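Side-chain contacts in tailspike protein (Acinetobacter phage vB_ApiP_P1, PDB 6E1R), which probably binds and hydrolyses surface polysaccharide of its host, Acinetobacter baumannii, during phage attachment: residues A[198-201]-A[202-206]; A[210-214]-A[215-219]; A[219-222]-A[223-227]; A[241-244]-A[245-249]; A[262-265]-A[266-270]. All coordinates share one frame; numbering follows the deposited sequence.

How the contacts relate
All five contacts lie in the central parallel beta-helix of the trimeric spike and follow one another along the chain. Contacts 1 and 3 are closest, their centres about 6 Å apart: strands 199-200 and 221-222 pair as neighbours on successive coils, with F200 stacked on F222. Contact 2, which shares K219 with contact 3, covers the corner between strands 208-213 and 215-218, and its L214 N probably donates a hydrogen bond to N249 O of contact 4. Contact 5 leads into strand 267-270, at whose far end D270 OD1 probably accepts from G241 N of contact 4. Turns and one hairpin link the strands of the coils; contacts 2, 3 and, through N249, 4 also touch neighbouring subunits.

Contact 1 (A[198-201]-A[202-206]); sequences CVFD and RSLRY
D201 OD1 is gripped twice by S203, from the backbone and from the side chain, in an Asx turn nested inside the type I beta turn that runs from D201 to L204 at a corner of the parallel beta-helix. S203 N comes in at 2.8 Å from D201 OD1 on the anti lone pair, with a fairly straight N-H...O angle of 163°. The hydroxyl S203 OG reaches the same D201 OD1 at 2.9 Å but from well above the carboxylate plane, so the two donors of one residue arrive from different directions. The carboxylate is placed there by D201 CG lying anti to the backbone N (chi1 -165°), which folds OD1 forward over the turn. A third donor, S227 N of the following coil, also bonds to OD1, so this buried acceptor is well supplied, while S203 OG has a further bond with A173 N. The turn itself is closed by L204 N, 3.2 Å from D201 O. Past the closure the contact becomes apolar: L204 points back toward the strand, its CB and CG packing over D201 O, and F200 stacks on F222 while its ring also meets that of F171. At the end of the leucine, L204 CD1 sits at the edge of the F200 ring, near its plane, 4.5 Å from F200 CD2.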
loop_
_atom_site.group_PDB
_atom_site.type_symbol
_atom_site.label_atom_id
_atom_site.label_comp_id
_atom_site.label_asym_id
_atom_site.label_seq_id
_atom_site.Cartn_x
_atom_site.Cartn_y
_atom_site.Cartn_z
ATOM N N CYS A 198 15.162 -15.291 5.874
ATOM C CA CYS A 198 15.874 -15.731 7.063
ATOM C C CYS A 198 14.888 -16.194 8.125
ATOM O O CYS A 198 13.841 -15.578 8.335
ATOM C CB CYS A 198 16.762 -14.614 7.612
ATOM S SG CYS A 198 18.152 -14.173 6.537
ATOM N N VAL A 199 15.228 -17.291 8.794
ATOM C CA VAL A 199 14.379 -17.893 9.811
ATOM C C VAL A 199 15.027 -17.675 11.169
ATOM O O VAL A 199 16.247 -17.809 11.316
ATOM C CB VAL A 199 14.152 -19.393 9.540
ATOM C CG1 VAL A 199 13.245 -20.001 10.598
ATOM C CG2 VAL A 199 13.574 -19.598 8.149
ATOM N N PHE A 200 14.209 -17.327 12.157
ATOM C CA PHE A 200 14.667 -17.070 13.516
ATOM C C PHE A 200 13.974 -18.064 14.437
ATOM O O PHE A 200 12.768 -17.953 14.685
ATOM C CB PHE A 200 14.386 -15.625 13.923
ATOM C CG PHE A 200 15.130 -14.613 13.095
ATOM C CD1 PHE A 200 14.656 -14.230 11.850
ATOM C CD2 PHE A 200 16.311 -14.054 13.558
ATOM C CE1 PHE A 200 15.344 -13.305 11.085
ATOM C CE2 PHE A 200 17.002 -13.129 12.798
ATOM C CZ PHE A 200 16.517 -12.753 11.560
ATOM N N ASP A 201 14.736 -19.036 14.931
ATOM C CA ASP A 201 14.171 -20.101 15.743
ATOM C C ASP A 201 13.701 -19.559 17.088
ATOM O O ASP A 201 14.296 -18.640 17.657
ATOM C CB ASP A 201 15.207 -21.210 15.946
ATOM C CG ASP A 201 14.593 -22.499 16.456
ATOM O OD1 ASP A 201 14.154 -22.529 17.624
ATOM O OD2 ASP A 201 14.545 -23.482 15.686
ATOM N N ARG A 202 12.617 -20.149 17.596
ATOM C CA ARG A 202 12.047 -19.713 18.865
ATOM C C ARG A 202 12.946 -20.033 20.051
ATOM O O ARG A 202 12.696 -19.526 21.149
ATOM C CB ARG A 202 10.677 -20.360 19.069
ATOM C CG ARG A 202 9.619 -19.429 19.631
ATOM C CD ARG A 202 8.374 -20.208 20.015
ATOM N NE ARG A 202 8.005 -21.191 18.999
ATOM C CZ ARG A 202 7.280 -22.278 19.240
ATOM N NH1 ARG A 202 6.843 -22.530 20.468
ATOM N NH2 ARG A 202 6.992 -23.118 18.256
ATOM N N SER A 203 13.977 -20.857 19.856
ATOM C CA SER A 203 14.932 -21.133 20.920
ATOM C C SER A 203 15.735 -19.898 21.301
ATOM O O SER A 203 16.249 -19.827 22.423
ATOM C CB SER A 203 15.876 -22.261 20.500
ATOM O OG SER A 203 16.497 -21.970 19.258
ATOM N N LEU A 204 15.851 -18.930 20.396
ATOM C CA LEU A 204 16.556 -17.695 20.694
ATOM C C LEU A 204 15.806 -16.889 21.747
ATOM O O LEU A 204 14.575 -16.925 21.831
ATOM C CB LEU A 204 16.713 -16.856 19.425
ATOM C CG LEU A 204 17.627 -17.388 18.322
ATOM C CD1 LEU A 204 17.423 -16.590 17.042
ATOM C CD2 LEU A 204 19.083 -17.343 18.760
ATOM N N ARG A 205 16.566 -16.157 22.563
ATOM C CA ARG A 205 15.948 -15.213 23.488
ATOM C C ARG A 205 15.420 -13.992 22.747
ATOM O O ARG A 205 14.309 -13.521 23.021
ATOM C CB ARG A 205 16.949 -14.805 24.568
ATOM C CG ARG A 205 16.395 -13.831 25.592
ATOM C CD ARG A 205 15.184 -14.399 26.308
ATOM N NE ARG A 205 14.629 -13.448 27.266
ATOM C CZ ARG A 205 13.698 -12.548 26.967
ATOM N NH1 ARG A 205 13.219 -12.474 25.732
ATOM N NH2 ARG A 205 13.248 -11.720 27.899
ATOM N N TYR A 206 16.200 -13.471 21.803
ATOM C CA TYR A 206 15.772 -12.398 20.918
ATOM C C TYR A 206 16.108 -12.787 19.488
ATOM O O TYR A 206 17.208 -13.279 19.221
ATOM C CB TYR A 206 16.455 -11.071 21.268
ATOM C CG TYR A 206 16.305 -10.656 22.712
ATOM C CD1 TYR A 206 15.159 -10.012 23.155
ATOM C CD2 TYR A 206 17.316 -10.902 23.629
ATOM C CE1 TYR A 206 15.022 -9.630 24.474
ATOM C CE2 TYR A 206 17.190 -10.522 24.950
ATOM C CZ TYR A 206 16.041 -9.888 25.367
ATOM O OH TYR A 206 15.915 -9.510 26.683
#

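Contact 2 (A[210-214]-A[215-219]); sequences ANLIL and CDFQK
L212 and C215 pack inside a corner of the parallel beta-helix, where strand 211-213 bends into strand 215-218 and the chain direction swings by 87°. L214 makes the bend, with a left-handed backbone conformation (phi 56°, psi 44°) that turns its own side chain away from the angle. L212 points into that angle and fills it with both its methyls: L212 CD2 lies 4.1 Å from C215 SG, and the other methyl meets F217. This is the tight part. The L212 side chain comes in roughly perpendicular to that of F217, so L212 CD1 meets only the rim of a ring already stacked between F195 and F253 of the coils before and after. The backbone of the corner is held from outside the two segments, C215 N being bonded to N251 OD1 of the next coil.

Within the two segments Q218 and K219 form the more open end: both are partly exposed and make no contact with 210-214. Q218 NE2 makes a weak bond, 3.3 Å long, to D216 OD2 of its own chain, while D216 OD1 is more firmly held by T194 OG1. K219 is fixed instead across the trimer interface, where its NZ forms a salt bridge with D216 OD2 of a neighbouring subunit and a hydrogen bond with L214 O of that same neighbouring subunit. Back at the packed end, L212 CD1 touches F217 CZ at 3.8 Å, near the plane of the ring.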
loop_
_atom_site.group_PDB
_atom_site.type_symbol
_atom_site.label_atom_id
_atom_site.label_comp_id
_atom_site.label_asym_id
_atom_site.label_seq_id
_atom_site.Cartn_x
_atom_site.Cartn_y
_atom_site.Cartn_z
ATOM N N ALA A 210 19.426 -5.778 17.884
ATOM C CA ALA A 210 20.335 -4.752 17.396
ATOM C C ALA A 210 19.545 -3.524 16.961
ATOM O O ALA A 210 18.326 -3.571 16.779
ATOM C CB ALA A 210 21.189 -5.279 16.235
ATOM N N ASN A 211 20.258 -2.414 16.786
ATOM C CA ASN A 211 19.642 -1.147 16.394
ATOM C C ASN A 211 19.489 -1.146 14.877
ATOM O O ASN A 211 20.418 -0.802 14.143
ATOM C CB ASN A 211 20.485 0.029 16.876
ATOM C CG ASN A 211 19.729 1.345 16.840
ATOM O OD1 ASN A 211 18.528 1.376 16.580
ATOM N ND2 ASN A 211 20.434 2.440 17.105
ATOM N N LEU A 212 18.303 -1.525 14.407
ATOM C CA LEU A 212 18.046 -1.666 12.980
ATOM C C LEU A 212 17.736 -0.320 12.341
ATOM O O LEU A 212 17.035 0.512 12.922
ATOM C CB LEU A 212 16.873 -2.620 12.753
ATOM C CG LEU A 212 17.067 -4.059 13.230
ATOM C CD1 LEU A 212 15.762 -4.830 13.128
ATOM C CD2 LEU A 212 18.162 -4.742 12.429
ATOM N N ILE A 213 18.247 -0.115 11.130
ATOM C CA ILE A 213 17.889 1.062 10.344
ATOM C C ILE A 213 18.112 0.744 8.872
ATOM O O ILE A 213 19.107 0.115 8.500
ATOM C CB ILE A 213 18.677 2.317 10.792
ATOM C CG1 ILE A 213 18.189 3.553 10.029
ATOM C CG2 ILE A 213 20.166 2.126 10.597
ATOM C CD1 ILE A 213 18.786 4.855 10.520
ATOM N N LEU A 214 17.156 1.168 8.040
ATOM C CA LEU A 214 17.201 0.949 6.593
ATOM C C LEU A 214 17.350 -0.534 6.254
ATOM O O LEU A 214 18.135 -0.916 5.385
ATOM C CB LEU A 214 18.319 1.774 5.951
ATOM C CG LEU A 214 18.008 3.261 5.752
ATOM C CD1 LEU A 214 19.264 4.029 5.377
ATOM C CD2 LEU A 214 16.931 3.450 4.696
ATOM N N CYS A 215 16.581 -1.376 6.942
ATOM C CA CYS A 215 16.601 -2.818 6.738
ATOM C C CYS A 215 15.249 -3.283 6.218
ATOM O O CYS A 215 14.207 -2.892 6.755
ATOM C CB CYS A 215 16.939 -3.556 8.035
ATOM S SG CYS A 215 18.593 -3.230 8.669
ATOM N N ASP A 216 15.268 -4.109 5.178
ATOM C CA ASP A 216 14.066 -4.739 4.656
ATOM C C ASP A 216 14.102 -6.235 4.939
ATOM O O ASP A 216 15.164 -6.863 4.920
ATOM C CB ASP A 216 13.912 -4.492 3.151
ATOM C CG ASP A 216 15.001 -5.156 2.337
ATOM O OD1 ASP A 216 16.183 -5.045 2.722
ATOM O OD2 ASP A 216 14.674 -5.794 1.314
ATOM N N PHE A 217 12.927 -6.801 5.204
ATOM C CA PHE A 217 12.783 -8.211 5.544
ATOM C C PHE A 217 11.870 -8.864 4.518
ATOM O O PHE A 217 10.703 -8.477 4.389
ATOM C CB PHE A 217 12.215 -8.382 6.956
ATOM C CG PHE A 217 13.120 -7.880 8.047
ATOM C CD1 PHE A 217 13.266 -6.521 8.277
ATOM C CD2 PHE A 217 13.812 -8.767 8.852
ATOM C CE1 PHE A 217 14.093 -6.058 9.284
ATOM C CE2 PHE A 217 14.640 -8.310 9.860
ATOM C CZ PHE A 217 14.781 -6.954 10.075
ATOM N N GLN A 218 12.394 -9.850 3.794
ATOM C CA GLN A 218 11.667 -10.500 2.707
ATOM C C GLN A 218 11.291 -11.913 3.142
ATOM O O GLN A 218 12.117 -12.829 3.099
ATOM C CB GLN A 218 12.497 -10.507 1.428
ATOM C CG GLN A 218 12.832 -9.119 0.911
ATOM C CD GLN A 218 11.603 -8.349 0.465
ATOM O OE1 GLN A 218 10.556 -8.933 0.184
ATOM N NE2 GLN A 218 11.725 -7.029 0.402
ATOM N N LYS A 219 10.032 -12.074 3.547
ATOM C CA LYS A 219 9.461 -13.361 3.946
ATOM C C LYS A 219 10.329 -14.055 4.993
ATOM O O LYS A 219 10.717 -15.218 4.857
ATOM C CB LYS A 219 9.217 -14.266 2.738
ATOM C CG LYS A 219 8.203 -15.361 3.036
ATOM C CD LYS A 219 7.556 -15.900 1.784
ATOM C CE LYS A 219 6.384 -16.804 2.131
ATOM N NZ LYS A 219 5.543 -17.109 0.944
#

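Contact 3 (A[219-222]-A[223-227]); sequences KCDF and GTYMS
D221 and T224 meet through both carboxylate oxygens. T224 N bonds to D221 OD1 at 3.1 Å, with an N-H...O angle of 153°, and T224 OG1 gives its hydrogen to D221 OD2 at 2.7 Å, although the hydroxyl T224 OG1 lies almost as near D221 OD1 (2.8 Å). Both oxygens use their syn lone pairs, the sides facing each other, so the threonine fills the fork of the carboxylate much as a two-pronged donor would. D221 CG swings anti to its own N (chi1 -172°), which sends the carboxylate toward the loop, and T224 OG1 turns back beside its backbone N, which brings the hydroxyl and the amide to the same group. T224 OG1 can also accept, and R259 NH1 makes a weak bond to it.

The carbonyls of G223 and T224 are served from the preceding coil, where R202 NE bonds to G223 O and R202 NH2 to T224 O. The methyl T224 CG2 lies over one face of the Y225 ring, 4.0 Å above its plane and displaced from the ring centre. Y225 OH is taken by Q192 OE1 of a neighbouring subunit, and the F222 ring stacks against F258 of the next coil. This is a polar closure of the loop leaving strand 221-222, in a parallel beta-helix whose successive coils stack aromatic residues.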
loop_
_atom_site.group_PDB
_atom_site.type_symbol
_atom_site.label_atom_id
_atom_site.label_comp_id
_atom_site.label_asym_id
_atom_site.label_seq_id
_atom_site.Cartn_x
_atom_site.Cartn_y
_atom_site.Cartn_z
ATOM N N LYS A 219 10.032 -12.074 3.547
ATOM C CA LYS A 219 9.461 -13.361 3.946
ATOM C C LYS A 219 10.329 -14.055 4.993
ATOM O O LYS A 219 10.717 -15.218 4.857
ATOM C CB LYS A 219 9.217 -14.266 2.738
ATOM C CG LYS A 219 8.203 -15.361 3.036
ATOM C CD LYS A 219 7.556 -15.900 1.784
ATOM C CE LYS A 219 6.384 -16.804 2.131
ATOM N NZ LYS A 219 5.543 -17.109 0.944
ATOM N N CYS A 220 10.649 -13.315 6.046
ATOM C CA CYS A 220 11.353 -13.899 7.172
ATOM C C CYS A 220 10.350 -14.544 8.120
ATOM O O CYS A 220 9.144 -14.293 8.057
ATOM C CB CYS A 220 12.174 -12.839 7.905
ATOM S SG CYS A 220 13.519 -12.146 6.921
ATOM N N ASP A 221 10.860 -15.396 9.003
ATOM C CA ASP A 221 10.020 -16.099 9.961
ATOM C C ASP A 221 10.597 -15.917 11.355
ATOM O O ASP A 221 11.800 -16.106 11.562
ATOM C CB ASP A 221 9.904 -17.586 9.612
ATOM C CG ASP A 221 8.890 -18.309 10.474
ATOM O OD1 ASP A 221 9.098 -18.387 11.702
ATOM O OD2 ASP A 221 7.876 -18.790 9.923
ATOM N N PHE A 222 9.735 -15.563 12.306
ATOM C CA PHE A 222 10.133 -15.315 13.688
ATOM C C PHE A 222 9.300 -16.208 14.604
ATOM O O PHE A 222 8.134 -15.909 14.882
ATOM C CB PHE A 222 9.957 -13.844 14.057
ATOM C CG PHE A 222 10.886 -12.914 13.330
ATOM C CD1 PHE A 222 10.578 -12.454 12.060
ATOM C CD2 PHE A 222 12.061 -12.487 13.923
ATOM C CE1 PHE A 222 11.427 -11.592 11.394
ATOM C CE2 PHE A 222 12.916 -11.625 13.262
ATOM C CZ PHE A 222 12.599 -11.177 11.996
ATOM N N GLY A 223 9.898 -17.303 15.063
ATOM C CA GLY A 223 9.341 -18.099 16.136
ATOM C C GLY A 223 8.332 -19.158 15.750
ATOM O O GLY A 223 7.675 -19.707 16.642
ATOM N N THR A 224 8.193 -19.482 14.464
ATOM C CA THR A 224 7.274 -20.553 14.088
ATOM C C THR A 224 7.832 -21.907 14.503
ATOM O O THR A 224 7.127 -22.726 15.105
ATOM C CB THR A 224 6.997 -20.525 12.584
ATOM O OG1 THR A 224 6.467 -19.245 12.218
ATOM C CG2 THR A 224 5.991 -21.605 12.208
ATOM N N TYR A 225 9.100 -22.156 14.192
ATOM C CA TYR A 225 9.755 -23.418 14.492
ATOM C C TYR A 225 10.626 -23.265 15.733
ATOM O O TYR A 225 11.144 -22.184 16.022
ATOM C CB TYR A 225 10.599 -23.888 13.306
ATOM C CG TYR A 225 9.816 -23.995 12.019
ATOM C CD1 TYR A 225 9.114 -25.153 11.706
ATOM C CD2 TYR A 225 9.769 -22.937 11.121
ATOM C CE1 TYR A 225 8.391 -25.255 10.531
ATOM C CE2 TYR A 225 9.048 -23.029 9.945
ATOM C CZ TYR A 225 8.363 -24.190 9.655
ATOM O OH TYR A 225 7.645 -24.288 8.485
HETATM N N MSE A 226 10.776 -24.361 16.466
HETATM C CA MSE A 226 11.510 -24.342 17.726
HETATM C C MSE A 226 12.368 -25.595 17.875
HETATM O O MSE A 226 11.847 -26.687 18.101
HETATM C CB MSE A 226 10.536 -24.220 18.899
HETATM C CG MSE A 226 11.175 -23.798 20.209
HETATM SE SE MSE A 226 9.971 -24.067 21.721
HETATM C CE MSE A 226 9.901 -22.250 22.399
ATOM N N SER A 227 13.687 -25.431 17.751
ATOM C CA SER A 227 14.582 -26.584 17.815
ATOM C C SER A 227 14.658 -27.143 19.231
ATOM O O SER A 227 14.573 -28.360 19.435
ATOM C CB SER A 227 15.971 -26.199 17.307
ATOM O OG SER A 227 16.599 -25.283 18.185
#

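Contact 4 (A[241-244]-A[245-249]); sequences GVVG and TREPN
V242 and R246 are joined by two backbone hydrogen bonds, making one antiparallel hydrogen-bonded pair: V242 N to R246 O at 2.6 Å, and R246 N to V242 O at 3.0 Å. From just beyond the bridge, E247 reaches back to the loop. Its stem is stretched out straight (chi2 173°), and E247 OE2 accepts from G244 N at 2.8 Å, on the anti side and 19° out of the carboxylate plane, so a side chain ties down the tip of the turn. There G244 takes a positive phi of 93°, turning the chain into T245.

The packing outside these bonds is thin and mostly at the surface. V242 CG1 lies 3.6 Å from T245 OG1, and E247 CG rests against V242 O. At the open end G241 CA approaches R246 O at 3.2 Å as a CA-H...O contact, and further on P248 packs against N211, with its carbonyl bonded to W276 NE1. Together these features describe a short beta-hairpin with a three-residue loop and a single bridge, in the loop that connects strands 235-239 and 251-254 of the parallel beta-helix.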
loop_
_atom_site.group_PDB
_atom_site.type_symbol
_atom_site.label_atom_id
_atom_site.label_comp_id
_atom_site.label_asym_id
_atom_site.label_seq_id
_atom_site.Cartn_x
_atom_site.Cartn_y
_atom_site.Cartn_z
ATOM N N GLY A 241 17.944 2.379 20.565
ATOM C CA GLY A 241 18.903 3.349 20.082
ATOM C C GLY A 241 19.116 4.516 21.022
ATOM O O GLY A 241 18.855 4.416 22.225
ATOM N N VAL A 242 19.593 5.632 20.473
ATOM C CA VAL A 242 19.820 6.865 21.217
ATOM C C VAL A 242 19.037 7.974 20.528
ATOM O O VAL A 242 19.095 8.107 19.299
ATOM C CB VAL A 242 21.319 7.212 21.291
ATOM C CG1 VAL A 242 21.535 8.522 22.029
ATOM C CG2 VAL A 242 22.097 6.082 21.953
ATOM N N VAL A 243 18.310 8.769 21.316
ATOM C CA VAL A 243 17.492 9.829 20.742
ATOM C C VAL A 243 18.386 10.853 20.062
ATOM O O VAL A 243 19.390 11.304 20.630
ATOM C CB VAL A 243 16.620 10.481 21.825
ATOM C CG1 VAL A 243 15.908 11.709 21.270
ATOM C CG2 VAL A 243 15.613 9.482 22.372
ATOM N N GLY A 244 18.028 11.219 18.836
ATOM C CA GLY A 244 18.704 12.268 18.092
ATOM C C GLY A 244 19.825 11.834 17.174
ATOM O O GLY A 244 19.985 12.388 16.083
ATOM N N THR A 245 20.614 10.850 17.593
ATOM C CA THR A 245 21.793 10.435 16.846
ATOM C C THR A 245 21.688 9.036 16.271
ATOM O O THR A 245 22.182 8.795 15.169
ATOM C CB THR A 245 23.038 10.508 17.735
ATOM O OG1 THR A 245 22.835 9.715 18.911
ATOM C CG2 THR A 245 23.315 11.949 18.139
ATOM N N ARG A 246 21.066 8.099 16.985
ATOM C CA ARG A 246 20.994 6.716 16.515
ATOM C C ARG A 246 19.591 6.200 16.826
ATOM O O ARG A 246 19.347 5.634 17.894
ATOM C CB ARG A 246 22.078 5.878 17.178
ATOM C CG ARG A 246 23.449 6.192 16.613
ATOM C CD ARG A 246 24.575 5.563 17.408
ATOM N NE ARG A 246 25.807 6.353 17.315
ATOM C CZ ARG A 246 26.498 6.582 16.201
ATOM N NH1 ARG A 246 26.094 6.084 15.040
ATOM N NH2 ARG A 246 27.598 7.323 16.247
ATOM N N GLU A 247 18.674 6.386 15.874
ATOM C CA GLU A 247 17.290 5.981 16.047
ATOM C C GLU A 247 16.929 4.855 15.083
ATOM O O GLU A 247 17.347 4.876 13.920
ATOM C CB GLU A 247 16.349 7.170 15.818
ATOM C CG GLU A 247 16.636 8.359 16.728
ATOM C CD GLU A 247 15.810 9.582 16.376
ATOM O OE1 GLU A 247 15.088 9.543 15.357
ATOM O OE2 GLU A 247 15.884 10.586 17.117
ATOM N N PRO A 248 16.154 3.864 15.528
ATOM C CA PRO A 248 15.763 2.774 14.623
ATOM C C PRO A 248 14.741 3.216 13.586
ATOM O O PRO A 248 13.552 3.337 13.895
ATOM C CB PRO A 248 15.175 1.716 15.571
ATOM C CG PRO A 248 15.473 2.195 16.971
ATOM C CD PRO A 248 15.632 3.673 16.889
ATOM N N ASN A 249 15.185 3.432 12.349
ATOM C CA ASN A 249 14.352 4.021 11.311
ATOM C C ASN A 249 14.267 3.113 10.090
ATOM O O ASN A 249 15.117 2.248 9.871
ATOM C CB ASN A 249 14.900 5.386 10.875
ATOM C CG ASN A 249 15.104 6.335 12.036
ATOM O OD1 ASN A 249 14.414 6.255 13.051
ATOM N ND2 ASN A 249 16.058 7.247 11.888
#

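Contact 5 (A[262-265]-A[266-270]); sequences TDDC and MIEWD
The chain runs extended through C265, kinks at M266 (psi -46°) and then straightens into strand 267-270, which brings C265 and E268, three residues apart, onto one side. C265 SG packs on E268 CB at 3.6 Å and lies alongside the glutamate stem, with E268 OE1 3.9 Å from C265 SG. The thiol gets there because a chi1 of 55° tucks SG in between the two backbone branches of its own residue.

Beyond this the glutamate, its chain fully extended, brings its carboxylate near that of D264, with D264 OD2 4.4 Å from E268 OE1. Two like charges at this distance would probably repel, but lysines answer them: K235 NZ makes salt bridges with both E268 OE1 and D264 OD1, and K294 NZ with D264 OD2. Close by, D263 OD2 has its own salt bridge to R205 NH1.

With E268 on one side of the strand, I267 turns to the other to pack on W276 and F278, and M266, a selenomethionine bent at chi2 (59°), runs toward F234 and A236. The arrangement sits where the chain enters strand 267-270, which pairs in parallel with 235-239 and 293-297 in the parallel beta-helix.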
loop_
_atom_site.group_PDB
_atom_site.type_symbol
_atom_site.label_atom_id
_atom_site.label_comp_id
_atom_site.label_asym_id
_atom_site.label_seq_id
_atom_site.Cartn_x
_atom_site.Cartn_y
_atom_site.Cartn_z
ATOM N N THR A 262 6.451 -14.887 23.534
ATOM C CA THR A 262 6.186 -15.120 24.950
ATOM C C THR A 262 6.716 -14.027 25.867
ATOM O O THR A 262 6.545 -14.138 27.086
ATOM C CB THR A 262 6.771 -16.473 25.396
ATOM O OG1 THR A 262 8.077 -16.644 24.835
ATOM C CG2 THR A 262 5.876 -17.620 24.948
ATOM N N ASP A 263 7.335 -12.981 25.333
ATOM C CA ASP A 263 7.862 -11.894 26.142
ATOM C C ASP A 263 6.784 -10.825 26.319
ATOM O O ASP A 263 5.601 -11.053 26.050
ATOM C CB ASP A 263 9.134 -11.344 25.499
ATOM C CG ASP A 263 10.052 -10.674 26.502
ATOM O OD1 ASP A 263 9.674 -10.587 27.690
ATOM O OD2 ASP A 263 11.154 -10.243 26.103
ATOM N N ASP A 264 7.183 -9.639 26.787
ATOM C CA ASP A 264 6.218 -8.558 26.960
ATOM C C ASP A 264 5.686 -8.069 25.621
ATOM O O ASP A 264 4.546 -7.601 25.540
ATOM C CB ASP A 264 6.848 -7.403 27.737
ATOM C CG ASP A 264 8.064 -6.829 27.042
ATOM O OD1 ASP A 264 8.881 -7.618 26.523
ATOM O OD2 ASP A 264 8.205 -5.588 27.018
ATOM N N CYS A 265 6.491 -8.172 24.564
ATOM C CA CYS A 265 6.045 -7.827 23.224
ATOM C C CYS A 265 6.857 -8.621 22.212
ATOM O O CYS A 265 7.856 -9.262 22.547
ATOM C CB CYS A 265 6.156 -6.321 22.962
ATOM S SG CYS A 265 7.796 -5.632 23.240
HETATM N N MSE A 266 6.406 -8.579 20.963
HETATM C CA MSE A 266 7.071 -9.298 19.885
HETATM C C MSE A 266 8.090 -8.397 19.197
HETATM O O MSE A 266 9.224 -8.801 18.945
HETATM C CB MSE A 266 6.044 -9.814 18.875
HETATM C CG MSE A 266 6.589 -10.834 17.889
HETATM SE SE MSE A 266 7.314 -12.422 18.765
HETATM C CE MSE A 266 7.081 -13.695 17.307
ATOM N N ILE A 267 7.674 -7.168 18.901
ATOM C CA ILE A 267 8.517 -6.173 18.251
ATOM C C ILE A 267 8.583 -4.946 19.147
ATOM O O ILE A 267 7.561 -4.506 19.686
ATOM C CB ILE A 267 7.987 -5.809 16.849
ATOM C CG1 ILE A 267 7.817 -7.071 16.002
ATOM C CG2 ILE A 267 8.922 -4.828 16.160
ATOM C CD1 ILE A 267 7.181 -6.823 14.654
ATOM N N GLU A 268 9.784 -4.393 19.306
ATOM C CA GLU A 268 9.993 -3.261 20.197
ATOM C C GLU A 268 11.100 -2.373 19.654
ATOM O O GLU A 268 12.146 -2.866 19.220
ATOM C CB GLU A 268 10.350 -3.727 21.614
ATOM C CG GLU A 268 10.637 -2.595 22.587
ATOM C CD GLU A 268 10.967 -3.091 23.982
ATOM O OE1 GLU A 268 11.320 -4.281 24.123
ATOM O OE2 GLU A 268 10.877 -2.291 24.936
ATOM N N TRP A 269 10.862 -1.063 19.678
ATOM C CA TRP A 269 11.896 -0.088 19.367
ATOM C C TRP A 269 11.568 1.216 20.078
ATOM O O TRP A 269 10.404 1.501 20.374
ATOM C CB TRP A 269 12.047 0.138 17.856
ATOM C CG TRP A 269 10.979 0.984 17.228
ATOM C CD1 TRP A 269 10.997 2.339 17.067
ATOM C CD2 TRP A 269 9.755 0.527 16.638
ATOM N NE1 TRP A 269 9.853 2.757 16.432
ATOM C CE2 TRP A 269 9.074 1.664 16.157
ATOM C CE3 TRP A 269 9.165 -0.730 16.479
ATOM C CZ2 TRP A 269 7.834 1.581 15.527
ATOM C CZ3 TRP A 269 7.931 -0.810 15.852
ATOM C CH2 TRP A 269 7.279 0.339 15.385
ATOM N N ASP A 270 12.604 1.997 20.361
ATOM C CA ASP A 270 12.456 3.219 21.144
ATOM C C ASP A 270 13.086 4.386 20.387
ATOM O O ASP A 270 13.271 4.348 19.163
ATOM C CB ASP A 270 13.070 3.031 22.539
ATOM C CG ASP A 270 14.550 2.676 22.489
ATOM O OD1 ASP A 270 15.117 2.600 21.379
ATOM O OD2 ASP A 270 15.149 2.474 23.566
#